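Local structure of probable oxidoreductase (Pseudomonas aeruginosa, 4B7C) at residues Asp282-Gln285 / Arg286-Glu289; Leu123-Leu127 / Ser128-Met132; Thr133-Thr136 / Ala137-Leu141; Lys292-Ala295 / Thr296-Ala299; Ala53-Gly56 / Trp57-Asp60. The protein probably works as an NADP-dependent oxidoreductase of the medium-chain dehydrogenase/reductase family. All blocks are in the same frame, centred on the assembly; numbering follows the deposited sequence.

Contact 1 of 5, residues Asp282-Gln285 / Arg286-Glu289; sequences DYAQ and RFPE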
# COMPACT_ATOMS: atom_id res chain seq x y z
N ASP B 282 8.57 10.40 -13.37
CA ASP B 282 7.33 9.97 -14.04
C ASP B 282 6.45 11.16 -14.41
O ASP B 282 5.54 11.03 -15.23
CB ASP B 282 6.53 8.99 -13.17
CG ASP B 282 7.19 7.63 -13.03
OD1 ASP B 282 8.17 7.36 -13.74
OD2 ASP B 282 6.73 6.82 -12.20
N TYR B 283 6.70 12.30 -13.77
CA TYR B 283 5.89 13.51 -13.99
C TYR B 283 6.57 14.56 -14.89
O TYR B 283 6.08 15.68 -15.01
CB TYR B 283 5.52 14.15 -12.63
CG TYR B 283 4.57 13.32 -11.81
CD1 TYR B 283 5.04 12.29 -11.00
CD2 TYR B 283 3.20 13.52 -11.88
CE1 TYR B 283 4.17 11.51 -10.25
CE2 TYR B 283 2.33 12.74 -11.13
CZ TYR B 283 2.84 11.72 -10.32
OH TYR B 283 1.99 10.95 -9.55
N ALA B 284 7.64 14.16 -15.57
CA ALA B 284 8.45 15.07 -16.40
C ALA B 284 7.63 15.94 -17.35
O ALA B 284 7.89 17.12 -17.47
CB ALA B 284 9.51 14.29 -17.19
N GLN B 285 6.62 15.35 -17.98
CA GLN B 285 5.78 16.08 -18.93
C GLN B 285 4.99 17.22 -18.29
O GLN B 285 4.53 18.12 -18.98
CB GLN B 285 4.82 15.12 -19.62
CG GLN B 285 3.97 15.71 -20.75
CD GLN B 285 3.13 14.70 -21.51
OE1 GLN B 285 3.43 13.51 -21.55
NE2 GLN B 285 2.08 15.20 -22.14
N ARG B 286 4.80 17.14 -16.98
CA ARG B 286 4.01 18.13 -16.25
C ARG B 286 4.89 19.12 -15.48
O ARG B 286 4.37 19.99 -14.80
CB ARG B 286 3.03 17.43 -15.32
CG ARG B 286 1.92 16.71 -16.08
CD ARG B 286 1.14 15.76 -15.19
NE ARG B 286 0.40 16.48 -14.14
CZ ARG B 286 -0.37 15.92 -13.20
NH1 ARG B 286 -0.54 14.60 -13.14
NH2 ARG B 286 -0.99 16.69 -12.31
N PHE B 287 6.20 19.00 -15.62
CA PHE B 287 7.13 19.91 -14.94
C PHE B 287 6.85 21.40 -15.20
O PHE B 287 6.80 22.18 -14.27
CB PHE B 287 8.59 19.60 -15.26
CG PHE B 287 9.14 18.36 -14.58
CD1 PHE B 287 8.40 17.67 -13.62
CD2 PHE B 287 10.41 17.91 -14.90
CE1 PHE B 287 8.93 16.54 -13.01
CE2 PHE B 287 10.95 16.79 -14.29
CZ PHE B 287 10.20 16.10 -13.34
N PRO B 288 6.62 21.79 -16.47
CA PRO B 288 6.38 23.22 -16.71
C PRO B 288 5.24 23.84 -15.91
O PRO B 288 5.42 24.92 -15.35
CB PRO B 288 6.08 23.28 -18.21
CG PRO B 288 6.82 22.11 -18.77
CD PRO B 288 6.64 21.03 -17.72
N GLU B 289 4.11 23.16 -15.81
CA GLU B 289 2.98 23.71 -15.04
C GLU B 289 3.27 23.67 -13.54
O GLU B 289 2.92 24.59 -12.82
CB GLU B 289 1.62 23.08 -15.36
CG GLU B 289 1.59 21.60 -15.49
CD GLU B 289 1.56 21.42 -17.01
OE1 GLU B 289 2.60 21.46 -17.67
OE2 GLU B 289 0.44 21.47 -17.57
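Arg286 and Phe287 fold back on Tyr283 and Ala284 in a 3-10 turn that runs straight into helix 287-299, the helix following the last strand, 274-277, of the parallel Rossmann-type sheet. The N-H of Arg286 reaches the carbonyl O of Tyr283 at 2.8 Å, three residues back. Its side chain then runs alongside the Tyr283 ring, both pointing the same way, with guanidinium and ring planes 62° apart. NH1 comes to the ring edge, 4.0 Å from Tyr283 CE2, so this is not a stacked cation-pi pair. The tyrosine hydroxyl is hydrogen-bonded to Asp143 of helix 132-145, and NH1 makes a long, weak ion pair with the same carboxylate.

Phe287 N donates to Ala284 O at 3.1 Å, one residue further along the turn. With CG anti to its carbonyl carbon (chi1 -74°), the ring swings back beneath the turn and offers a face to Ala284: CA stands 3.5 Å from the ring centroid, only 3° off the normal, in a CH-pi contact. CD1 of the same ring lies 3.4 Å from Tyr283 O. This is the buried residue of the contact, and it packs onward against Met132 and Phe139.

Pro288, with no N-H to donate, brings only its CD near, 3.8 Å from Gln285 O, on the exposed side. Glu289 bends at chi2 and brings OE1 to 4.1 Å from the same Gln285 O.

Contact 2 of 5, residues Leu123-Leu127 / Ser128-Met132; sequences LPRYL and SALGM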
# COMPACT_ATOMS: atom_id res chain seq x y z
N LEU B 123 20.20 30.24 -8.94
CA LEU B 123 20.55 28.98 -9.58
C LEU B 123 20.38 27.76 -8.66
O LEU B 123 19.80 26.79 -9.10
CB LEU B 123 21.98 29.00 -10.12
CG LEU B 123 22.17 29.49 -11.56
CD1 LEU B 123 23.60 29.19 -11.99
CD2 LEU B 123 21.21 28.74 -12.49
N PRO B 124 20.85 27.84 -7.41
CA PRO B 124 20.72 26.69 -6.53
C PRO B 124 19.29 26.30 -6.22
O PRO B 124 19.04 25.15 -5.90
CB PRO B 124 21.40 27.15 -5.24
CG PRO B 124 22.30 28.26 -5.64
CD PRO B 124 21.56 28.95 -6.74
N ARG B 125 18.36 27.25 -6.35
CA ARG B 125 16.96 26.98 -6.10
C ARG B 125 16.34 26.02 -7.14
O ARG B 125 15.32 25.38 -6.89
CB ARG B 125 16.14 28.27 -6.03
CG ARG B 125 14.71 28.01 -5.56
CD ARG B 125 14.20 29.04 -4.59
NE ARG B 125 15.14 29.33 -3.51
CZ ARG B 125 15.33 30.53 -2.97
NH1 ARG B 125 14.66 31.60 -3.40
NH2 ARG B 125 16.21 30.66 -1.99
N TYR B 126 16.97 25.94 -8.30
CA TYR B 126 16.57 24.98 -9.33
C TYR B 126 17.02 23.55 -8.97
O TYR B 126 16.83 22.62 -9.75
CB TYR B 126 17.11 25.38 -10.70
CG TYR B 126 16.35 26.55 -11.28
CD1 TYR B 126 15.06 26.39 -11.74
CD2 TYR B 126 16.92 27.80 -11.34
CE1 TYR B 126 14.34 27.46 -12.26
CE2 TYR B 126 16.23 28.87 -11.87
CZ TYR B 126 14.93 28.71 -12.32
OH TYR B 126 14.28 29.79 -12.86
N LEU B 127 17.62 23.40 -7.79
CA LEU B 127 17.92 22.08 -7.22
C LEU B 127 17.08 21.80 -6.00
O LEU B 127 17.19 20.72 -5.41
CB LEU B 127 19.39 21.98 -6.84
CG LEU B 127 20.37 22.06 -7.98
CD1 LEU B 127 21.78 21.99 -7.40
CD2 LEU B 127 20.10 20.93 -8.96
N SER B 128 16.26 22.76 -5.59
CA SER B 128 15.46 22.62 -4.38
C SER B 128 13.98 22.76 -4.72
O SER B 128 13.42 21.89 -5.38
CB SER B 128 15.90 23.60 -3.27
OG SER B 128 15.78 24.94 -3.68
N ALA B 129 13.36 23.86 -4.29
CA ALA B 129 11.92 24.05 -4.49
C ALA B 129 11.54 24.06 -5.98
O ALA B 129 10.45 23.58 -6.35
CB ALA B 129 11.46 25.33 -3.82
N LEU B 130 12.44 24.56 -6.82
CA LEU B 130 12.22 24.58 -8.28
C LEU B 130 13.01 23.48 -8.98
O LEU B 130 13.26 23.52 -10.19
CB LEU B 130 12.58 25.96 -8.87
CG LEU B 130 11.64 27.09 -8.45
CD1 LEU B 130 12.19 28.47 -8.89
CD2 LEU B 130 10.21 26.90 -8.93
N GLY B 131 13.44 22.50 -8.19
CA GLY B 131 14.13 21.32 -8.68
C GLY B 131 13.40 20.03 -8.32
O GLY B 131 12.20 20.02 -8.05
N MET B 132 14.14 18.93 -8.29
CA MET B 132 13.56 17.60 -8.11
C MET B 132 12.96 17.39 -6.73
O MET B 132 11.99 16.67 -6.58
CB MET B 132 14.56 16.49 -8.45
CG MET B 132 14.86 16.34 -9.94
SD MET B 132 13.43 16.23 -11.04
CE MET B 132 13.15 17.95 -11.47
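The carbonyl O of Arg125 receives the N-H groups of both Ser128 and Leu130, and this is where the packing is tight. Leu130 N approaches at 3.0 Å nearly along the C=O axis, while Ser128 N comes from above the carbonyl plane at 3.1 Å; two bonds therefore hold one oxygen. Just beside it, CB of Leu130 sits 3.8 Å from CD1 of Tyr126, the two side chains crossing at a slant. The hydroxyl of Tyr126 reaches the backbone O of Asp117. Gly131, bare of a side chain, lets its CA come within 3.2 Å of Tyr126 O.

The chain is changing structure here. The 3-10 segment 123-127 gives way to a type I beta turn from Ser128 to Gly131, closed by Gly131 N on Ser128 O, and Gly131 in turn is the N-cap residue of helix 132-145, which leads to the nucleotide-binding type Rossmann domain.

The other side is looser and polar. Arg125, partly exposed, has CG anti to its N (chi1 -171°) but bends at chi2 and chi3, and the side chain touches Ser128 OG through CG at 3.8 Å. Both polar ends look beyond the turn: Arg125 NH2 forms a salt bridge with Glu307, and Ser128 OG hydrogen-bonds to the same carboxylate and to Ser305.

Contact 3 of 5, residues Thr133-Thr136 / Ala137-Leu141; sequences TGMT and AYFAL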
# COMPACT_ATOMS: atom_id res chain seq x y z
N THR B 133 13.55 17.98 -5.69
CA THR B 133 12.98 17.83 -4.34
C THR B 133 11.63 18.52 -4.25
O THR B 133 10.65 17.97 -3.74
CB THR B 133 13.92 18.35 -3.24
OG1 THR B 133 14.25 19.71 -3.49
CG2 THR B 133 15.19 17.51 -3.17
N GLY B 134 11.57 19.74 -4.78
CA GLY B 134 10.34 20.53 -4.80
C GLY B 134 9.25 19.90 -5.65
O GLY B 134 8.08 19.86 -5.26
N MET B 135 9.63 19.41 -6.83
CA MET B 135 8.67 18.74 -7.72
C MET B 135 8.24 17.36 -7.16
O MET B 135 7.13 16.92 -7.40
CB MET B 135 9.23 18.59 -9.13
CG MET B 135 9.33 19.90 -9.91
SD MET B 135 7.79 20.83 -10.03
CE MET B 135 7.70 21.76 -8.49
N THR B 136 9.12 16.70 -6.42
CA THR B 136 8.74 15.47 -5.72
C THR B 136 7.60 15.79 -4.74
O THR B 136 6.57 15.14 -4.73
CB THR B 136 9.92 14.84 -4.96
OG1 THR B 136 10.89 14.41 -5.89
CG2 THR B 136 9.46 13.61 -4.09
N ALA B 137 7.80 16.83 -3.93
CA ALA B 137 6.80 17.27 -2.96
C ALA B 137 5.50 17.60 -3.66
O ALA B 137 4.42 17.17 -3.25
CB ALA B 137 7.29 18.49 -2.16
N TYR B 138 5.61 18.39 -4.72
CA TYR B 138 4.46 18.89 -5.46
C TYR B 138 3.61 17.75 -6.03
O TYR B 138 2.41 17.66 -5.76
CB TYR B 138 4.95 19.79 -6.59
CG TYR B 138 3.86 20.49 -7.36
CD1 TYR B 138 3.39 21.73 -6.96
CD2 TYR B 138 3.34 19.92 -8.52
CE1 TYR B 138 2.40 22.38 -7.68
CE2 TYR B 138 2.35 20.57 -9.25
CZ TYR B 138 1.88 21.79 -8.82
OH TYR B 138 0.91 22.45 -9.54
N PHE B 139 4.24 16.88 -6.81
CA PHE B 139 3.49 15.82 -7.49
C PHE B 139 3.09 14.68 -6.54
O PHE B 139 1.97 14.19 -6.62
CB PHE B 139 4.24 15.31 -8.72
CG PHE B 139 4.26 16.31 -9.84
CD1 PHE B 139 3.10 16.64 -10.50
CD2 PHE B 139 5.43 16.96 -10.18
CE1 PHE B 139 3.11 17.60 -11.50
CE2 PHE B 139 5.45 17.93 -11.17
CZ PHE B 139 4.28 18.24 -11.83
N ALA B 140 3.97 14.31 -5.64
CA ALA B 140 3.67 13.24 -4.67
C ALA B 140 2.49 13.63 -3.78
O ALA B 140 1.54 12.86 -3.64
CB ALA B 140 4.89 12.92 -3.84
N LEU B 141 2.52 14.84 -3.24
CA LEU B 141 1.43 15.30 -2.38
C LEU B 141 0.14 15.45 -3.15
O LEU B 141 -0.88 14.88 -2.77
CB LEU B 141 1.76 16.63 -1.68
CG LEU B 141 0.64 17.16 -0.76
CD1 LEU B 141 0.48 16.22 0.43
CD2 LEU B 141 0.90 18.58 -0.28
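A Met-aromatic cluster on one side of helix 132-145 joins Met135 to Tyr138 and Phe139, three and four residues on. The thioether bends at chi2 and chi3, which carries it forward along the helix, toward the next turn. Its methyl CE lies 3.9 Å from Tyr138 CB, alongside a side chain pointing the same way. SD comes 3.9 Å from CE2 of Phe139, whose side chain it crosses. The sulfur is 5.3 Å from the centroid of the Tyr138 ring and 5.1 Å from that of Phe139, oblique to both.

The two rings also meet each other: Tyr138 sets its CD2 edge over the centre of Phe139, 3.6 Å above the plane. Tyr138 takes its CG anti to the backbone N (chi1 -174°), whereas Phe139 has CG beside the N. The tyrosine hydroxyl bonds to Glu293 OE1, and the phenylalanine ring stacks on Tyr283.

Underneath runs an unbroken ladder of i to i+4 bonds, with Phe139 N on Met135 O the straightest at 172°. Thr136 OG1, too, is satisfied within the helix, by Met132 O. On other sides small Ala137 and Ala140 touch helix 161-172 and strand 219-224, respectively. The i, i+3 and i, i+4 spacing puts the three side chains of the cluster on one stripe of an alpha helix, here the one that precedes the first strand, 152-155, of the Rossmann-type sheet.

Contact 4 of 5, residues Lys292-Ala295 / Thr296-Ala299; sequences KEMA and TWLA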
# COMPACT_ATOMS: atom_id res chain seq x y z
N LYS B 292 5.86 26.39 -12.79
CA LYS B 292 5.18 27.69 -12.93
C LYS B 292 4.39 28.01 -11.66
O LYS B 292 4.48 29.12 -11.15
CB LYS B 292 4.26 27.71 -14.15
CG LYS B 292 3.62 29.06 -14.45
CD LYS B 292 2.59 28.96 -15.58
CE LYS B 292 1.72 30.21 -15.67
NZ LYS B 292 0.51 30.00 -16.51
N GLU B 293 3.62 27.05 -11.16
CA GLU B 293 2.83 27.28 -9.96
C GLU B 293 3.72 27.48 -8.73
O GLU B 293 3.50 28.39 -7.95
CB GLU B 293 1.82 26.17 -9.69
CG GLU B 293 0.98 26.45 -8.45
CD GLU B 293 -0.31 25.66 -8.39
OE1 GLU B 293 -0.26 24.43 -8.50
OE2 GLU B 293 -1.37 26.28 -8.19
N MET B 294 4.73 26.63 -8.59
CA MET B 294 5.70 26.74 -7.49
C MET B 294 6.37 28.12 -7.48
O MET B 294 6.51 28.73 -6.43
CB MET B 294 6.77 25.65 -7.59
CG MET B 294 7.80 25.67 -6.47
SD MET B 294 7.10 25.22 -4.85
CE MET B 294 6.54 23.57 -5.27
N ALA B 295 6.77 28.59 -8.65
CA ALA B 295 7.41 29.91 -8.80
C ALA B 295 6.52 31.05 -8.28
O ALA B 295 7.00 31.97 -7.64
CB ALA B 295 7.80 30.16 -10.25
N THR B 296 5.22 30.98 -8.56
CA THR B 296 4.29 32.02 -8.09
C THR B 296 4.11 31.95 -6.56
O THR B 296 4.03 32.98 -5.90
CB THR B 296 2.92 31.95 -8.79
OG1 THR B 296 2.22 30.77 -8.38
CG2 THR B 296 3.10 31.92 -10.30
N TRP B 297 4.05 30.75 -6.01
CA TRP B 297 3.95 30.59 -4.55
C TRP B 297 5.15 31.20 -3.88
O TRP B 297 5.03 31.90 -2.87
CB TRP B 297 3.83 29.12 -4.15
CG TRP B 297 2.45 28.51 -4.37
CD1 TRP B 297 1.22 29.16 -4.40
CD2 TRP B 297 2.14 27.10 -4.57
NE1 TRP B 297 0.20 28.27 -4.61
CE2 TRP B 297 0.68 27.02 -4.72
CE3 TRP B 297 2.90 25.93 -4.65
CZ2 TRP B 297 0.02 25.82 -4.94
CZ3 TRP B 297 2.22 24.73 -4.87
CH2 TRP B 297 0.82 24.68 -5.01
N LEU B 298 6.32 30.94 -4.44
CA LEU B 298 7.56 31.53 -3.94
C LEU B 298 7.54 33.06 -4.04
O LEU B 298 7.85 33.75 -3.07
CB LEU B 298 8.77 30.98 -4.69
CG LEU B 298 9.13 29.52 -4.42
CD1 LEU B 298 9.98 29.02 -5.58
CD2 LEU B 298 9.89 29.39 -3.10
N ALA B 299 7.19 33.56 -5.21
CA ALA B 299 7.16 35.01 -5.49
C ALA B 299 6.20 35.75 -4.56
O ALA B 299 6.50 36.86 -4.12
CB ALA B 299 6.77 35.27 -6.94
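The indole of Trp297 carries Glu293 on one face: CG stands 3.7 Å from the centroid of the six-membered ring and 13° off its normal, in a CH-pi contact. Beyond CG the glutamate is extended, and its carboxylate lies almost parallel over the CZ2-CH2 rim, the planes 12° apart, with CD 3.5 Å from CZ2. Near the rim, Met294 SD is 4.3 Å from Trp297 CE3. Glu293 reaches this face because its CG is anti to the backbone N (chi1 -178°); OE1 then bonds to the hydroxyl of Tyr138 on helix 132-145.

These are the last two turns of helix 287-299, amphipathic here, with Lys292 and Ala299 on the exposed side and Met294 and Trp297 turned inward against helix 161-172. Backbone N-H groups donate four residues back throughout. Glu293 O takes two donors, Trp297 N in its carbonyl plane at 3.1 Å and Thr296 OG1 at 2.7 Å, so the hydroxyl is satisfied within the helix itself. The Thr296 methyl CG2 faces Lys292 O at 3.2 Å. One turn on, Leu298 crosses Met294, CD1 to CG 4.1 Å, and both side chains continue onto Leu130 and Leu303.

Contact 5 of 5, residues Ala53-Gly56 / Trp57-Asp60; sequences AMRG and WMND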
# COMPACT_ATOMS: atom_id res chain seq x y z
N ALA B 53 19.01 9.89 -1.60
CA ALA B 53 18.86 8.86 -2.64
C ALA B 53 20.21 8.40 -3.19
O ALA B 53 20.31 7.30 -3.74
CB ALA B 53 17.96 9.35 -3.77
N MET B 54 21.23 9.23 -3.04
CA MET B 54 22.60 8.88 -3.48
C MET B 54 23.12 7.59 -2.83
O MET B 54 23.89 6.83 -3.43
CB MET B 54 23.58 10.00 -3.16
CG MET B 54 23.54 11.13 -4.16
SD MET B 54 24.55 12.52 -3.69
CE MET B 54 25.12 13.18 -5.26
N ARG B 55 22.67 7.34 -1.61
CA ARG B 55 23.04 6.11 -0.90
C ARG B 55 22.51 4.86 -1.64
O ARG B 55 23.23 3.86 -1.85
CB ARG B 55 22.56 6.22 0.56
CG ARG B 55 23.34 5.33 1.54
CD ARG B 55 24.80 5.18 1.38
NE ARG B 55 25.27 3.94 1.99
CZ ARG B 55 25.30 2.73 1.42
NH1 ARG B 55 24.89 2.53 0.17
NH2 ARG B 55 25.76 1.70 2.14
N GLY B 56 21.27 4.94 -2.10
CA GLY B 56 20.68 3.86 -2.89
C GLY B 56 21.39 3.66 -4.22
O GLY B 56 21.56 2.53 -4.69
N TRP B 57 21.79 4.77 -4.84
CA TRP B 57 22.45 4.71 -6.16
C TRP B 57 23.78 4.03 -6.09
O TRP B 57 24.28 3.52 -7.11
CB TRP B 57 22.65 6.11 -6.75
CG TRP B 57 21.40 6.92 -6.87
CD1 TRP B 57 20.09 6.46 -6.93
CD2 TRP B 57 21.30 8.38 -7.02
NE1 TRP B 57 19.22 7.51 -7.05
CE2 TRP B 57 19.88 8.68 -7.11
CE3 TRP B 57 22.21 9.42 -7.06
CZ2 TRP B 57 19.41 9.98 -7.24
CZ3 TRP B 57 21.74 10.73 -7.18
CH2 TRP B 57 20.37 11.00 -7.27
N MET B 58 24.37 4.05 -4.90
CA MET B 58 25.66 3.39 -4.68
C MET B 58 25.55 1.88 -4.43
O MET B 58 26.51 1.14 -4.64
CB MET B 58 26.38 4.04 -3.49
CG MET B 58 26.98 5.39 -3.81
SD MET B 58 27.85 6.12 -2.38
CE MET B 58 26.50 6.87 -1.49
N ASN B 59 24.38 1.45 -3.97
CA ASN B 59 24.13 0.04 -3.68
C ASN B 59 23.87 -0.80 -4.93
O ASN B 59 23.23 -0.33 -5.88
CB ASN B 59 22.94 -0.10 -2.72
CG ASN B 59 23.29 0.24 -1.29
OD1 ASN B 59 24.45 0.21 -0.89
ND2 ASN B 59 22.28 0.55 -0.50
N ASP B 60 24.34 -2.05 -4.89
CA ASP B 60 24.16 -3.02 -5.97
C ASP B 60 22.89 -3.80 -5.70
O ASP B 60 22.82 -4.77 -4.93
CB ASP B 60 25.39 -3.92 -6.16
CG ASP B 60 25.54 -4.42 -7.60
OD1 ASP B 60 24.71 -4.07 -8.48
OD2 ASP B 60 26.49 -5.17 -7.86
O HOH W 1 20.67 0.56 -6.43
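Trp57 lies with one indole face against the backbone of Ala53 and Met54. Ala53 O stands 3.2 Å above that plane, toward the rim, yet its hydrogen bond is to Trp57 N, 3.1 Å away and in the carbonyl plane. CA of Met54 covers the same face, and its CG presses on the far end of the ring, 3.5 Å from CZ3, while CB of Ala53 touches CZ2 at 3.8 Å. With CG beside the backbone N (chi1 -56°), the indole is laid back along the turn that precedes it.

The second polar grip is Arg55 to Asn59. NH1 donates to OD1 at 2.6 Å, nearly straight at 161°; the oxygen lies at the guanidinium edge, but the nitrogen is above the amide carbonyl plane, and the two flat groups are 69° apart. Farther back along the arginine, Met58 crosses its chain at about a right angle, CE 3.7 Å from Arg55 CD.

All this belongs to the short helix 53-58 after strand 41-49 in the GroES-like N-terminal domain. Its end tightens: Asn59 N donates to Gly56 O at 3.1 Å, three residues back, and only weakly to Arg55 O. A water stands 2.8 Å from both Gly56 O and Asn59 O, placed to donate to either.

Outside the turn, Arg75 makes a cation-pi contact with Trp57, and Met54 and Met58 pack on Leu320 of helix 316-321. Arg55 is held further by NH2 to Gly19 O, with a weak bond from NE to Asn254 OD1.

How the contacts relate
Contacts 1 to 4 gather round one set of packed helices, whereas contact 5 stands apart, touching none of them. Contacts 2 and 3 are buried; contact 4 is partly buried, and contact 1 lies at the surface, with Phe287 anchored inward. Contacts 1 and 4 share helix 287-299, at its start and end; contact 2 leads directly into the helix of contact 3. The sulfur-aromatic cluster of contact 3 joins them: Phe139 meets Tyr283 and Phe287 of contact 1, and Met135 meets Met294 of contact 4. Turns dominate contacts 1 and 2, regular helix contacts 3 and 4; contact 5, also partly buried, alone has a hydrogen bond between two side chains across its segments.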